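Local coordinates for tailspike protein (PDB 6E1R) that probably recognises and cleaves the surface polysaccharide of its Acinetobacter host, as the trimeric tailspike of a bacteriophage, at residues 492-496 with 497-501. Numbering follows the deposited sequence.
Sequences TSVGT and AKYIS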
ATOM      1  N   THR A 492     -44.197  29.035  -4.024  1.00 44.06           N
ATOM      2  CA  THR A 492     -43.203  30.063  -4.302  1.00 43.65           C
ATOM      3  C   THR A 492     -43.546  31.272  -3.446  1.00 44.40           C
ATOM      4  O   THR A 492     -44.670  31.401  -2.954  1.00 50.95           O
ATOM      5  CB  THR A 492     -43.158  30.444  -5.787  1.00 43.58           C
ATOM      6  OG1 THR A 492     -42.094  31.378  -6.009  1.00 47.74           O
ATOM      7  CG2 THR A 492     -44.474  31.069  -6.222  1.00 36.26           C
ATOM      8  N   SER A 493     -42.566  32.154  -3.274  1.00 37.36           N
ATOM      9  CA  SER A 493     -42.741  33.326  -2.430  1.00 40.13           C
ATOM     10  C   SER A 493     -42.093  34.533  -3.088  1.00 45.19           C
ATOM     11  O   SER A 493     -41.110  34.408  -3.823  1.00 46.99           O
ATOM     12  CB  SER A 493     -42.148  33.110  -1.030  1.00 39.88           C
ATOM     13  OG  SER A 493     -40.741  32.960  -1.089  1.00 44.90           O
ATOM     14  N   VAL A 494     -42.659  35.707  -2.815  1.00 45.53           N
ATOM     15  CA  VAL A 494     -42.093  36.985  -3.244  1.00 46.71           C
ATOM     16  C   VAL A 494     -42.165  37.905  -2.028  1.00 49.37           C
ATOM     17  O   VAL A 494     -43.171  38.585  -1.801  1.00 57.10           O
ATOM     18  CB  VAL A 494     -42.830  37.593  -4.444  1.00 32.15           C
ATOM     19  CG1 VAL A 494     -42.169  38.897  -4.863  1.00 33.08           C
ATOM     20  CG2 VAL A 494     -42.862  36.616  -5.610  1.00 31.81           C
ATOM     21  N   GLY A 495     -41.098  37.927  -1.236  1.00 46.97           N
ATOM     22  CA  GLY A 495     -41.117  38.727  -0.022  1.00 43.11           C
ATOM     23  C   GLY A 495     -42.090  38.142   0.982  1.00 45.26           C
ATOM     24  O   GLY A 495     -42.063  36.943   1.283  1.00 44.89           O
ATOM     25  N   THR A 496     -42.964  38.998   1.515  1.00 44.34           N
ATOM     26  CA  THR A 496     -43.990  38.552   2.449  1.00 38.59           C
ATOM     27  C   THR A 496     -45.128  37.806   1.764  1.00 38.77           C
ATOM     28  O   THR A 496     -45.932  37.171   2.456  1.00 39.24           O
ATOM     29  CB  THR A 496     -44.555  39.745   3.223  1.00 36.04           C
ATOM     30  OG1 THR A 496     -45.111  40.694   2.303  1.00 36.86           O
ATOM     31  CG2 THR A 496     -43.461  40.418   4.038  1.00 33.75           C
ATOM     32  N   ALA A 497     -45.217  37.866   0.438  1.00 37.28           N
ATOM     33  CA  ALA A 497     -46.295  37.205  -0.286  1.00 37.20           C
ATOM     34  C   ALA A 497     -45.973  35.730  -0.485  1.00 40.30           C
ATOM     35  O   ALA A 497     -44.914  35.382  -1.017  1.00 39.22           O
ATOM     36  CB  ALA A 497     -46.525  37.884  -1.635  1.00 35.50           C
ATOM     37  N   LYS A 498     -46.888  34.866  -0.057  1.00 44.12           N
ATOM     38  CA  LYS A 498     -46.735  33.421  -0.177  1.00 41.23           C
ATOM     39  C   LYS A 498     -47.735  32.895  -1.198  1.00 40.91           C
ATOM     40  O   LYS A 498     -48.919  33.247  -1.151  1.00 40.49           O
ATOM     41  CB  LYS A 498     -46.946  32.734   1.174  1.00 41.71           C
ATOM     42  CG  LYS A 498     -46.211  33.386   2.336  1.00 42.10           C
ATOM     43  CD  LYS A 498     -44.733  33.580   2.037  1.00 47.88           C
ATOM     44  CE  LYS A 498     -44.040  34.326   3.168  1.00 51.78           C
ATOM     45  NZ  LYS A 498     -42.625  34.650   2.841  1.00 54.52           N
ATOM     46  N   TYR A 499     -47.261  32.050  -2.109  1.00 44.20           N
ATOM     47  CA  TYR A 499     -48.085  31.499  -3.179  1.00 28.42           C
ATOM     48  C   TYR A 499     -48.042  29.981  -3.107  1.00 37.09           C
ATOM     49  O   TYR A 499     -46.970  29.381  -3.238  1.00 39.62           O
ATOM     50  CB  TYR A 499     -47.604  31.984  -4.548  1.00 28.77           C
ATOM     51  CG  TYR A 499     -47.616  33.486  -4.694  1.00 32.31           C
ATOM     52  CD1 TYR A 499     -46.530  34.252  -4.296  1.00 31.69           C
ATOM     53  CD2 TYR A 499     -48.716  34.140  -5.232  1.00 29.34           C
ATOM     54  CE1 TYR A 499     -46.540  35.626  -4.426  1.00 39.24           C
ATOM     55  CE2 TYR A 499     -48.736  35.513  -5.367  1.00 32.38           C
ATOM     56  CZ  TYR A 499     -47.646  36.251  -4.962  1.00 39.91           C
ATOM     57  OH  TYR A 499     -47.662  37.621  -5.093  1.00 41.02           O
ATOM     58  N   ILE A 500     -49.204  29.365  -2.904  1.00 37.11           N
ATOM     59  CA  ILE A 500     -49.330  27.913  -2.875  1.00 36.06           C
ATOM     60  C   ILE A 500     -50.560  27.519  -3.681  1.00 37.62           C
ATOM     61  O   ILE A 500     -51.608  28.169  -3.597  1.00 39.09           O
ATOM     62  CB  ILE A 500     -49.402  27.375  -1.427  1.00 27.21           C
ATOM     63  CG1 ILE A 500     -49.507  25.848  -1.424  1.00 26.97           C
ATOM     64  CG2 ILE A 500     -50.552  28.011  -0.661  1.00 27.21           C
ATOM     65  CD1 ILE A 500     -49.395  25.231  -0.047  1.00 26.90           C
ATOM     66  N   SER A 501     -50.423  26.463  -4.482  1.00 39.82           N
ATOM     67  CA  SER A 501     -51.495  25.997  -5.353  1.00 39.72           C
ATOM     68  C   SER A 501     -51.529  24.479  -5.308  1.00 35.43           C
ATOM     69  O   SER A 501     -50.542  23.827  -5.661  1.00 27.13           O
ATOM     70  CB  SER A 501     -51.294  26.488  -6.790  1.00 48.31           C
ATOM     71  OG  SER A 501     -52.302  25.987  -7.653  1.00 54.40           O
TER
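Thr492 and Tyr499 form a hydrogen-bonded pair in a tight antiparallel hairpin, whose short strand segments 492-494 and 497-501 run at 159°, close to antiparallel. Thr492 N reaches Tyr499 O at 2.9 Å, and Tyr499 N returns to Thr492 O at 2.8 Å. Ser493 and Lys498 make the next, non-hydrogen-bonded pair, and Val494 and Ala497 close the hairpin through a two-residue type II' turn. Val494 N meets Ala497 O almost straight, whereas Ala497 N approaches Val494 O from above its carbonyl plane. Gly495 takes the positive phi that the first corner of such a turn requires.

On the face bearing Thr492, Val494 and Tyr499, Thr492 CG2 rests on Tyr499 CB at 3.7 Å. With CG beside its own backbone N (chi1 -59°), the tyrosine ring leans back toward the turn, and Val494 CG2 meets Tyr499 CE1 obliquely at 4.0 Å. Ser484 OG of a second subunit, like Tyr464 O of the same chain, hydrogen-bonds Thr492 OG1.

On the other face, with Ser493, Lys498 bends at chi2 and runs past Ser493 CB, carrying NZ to Gly495 O at 2.8 Å, in the carbonyl plane. Asn527 OD1 also accepts from NZ. The hairpin thus exemplifies how a side chain can take up a type II' turn carbonyl, here tying it to Asn527, while the Thr492 face of this C-terminal beta domain packs against a second subunit through apolar contacts and the Thr492 OG1 bond.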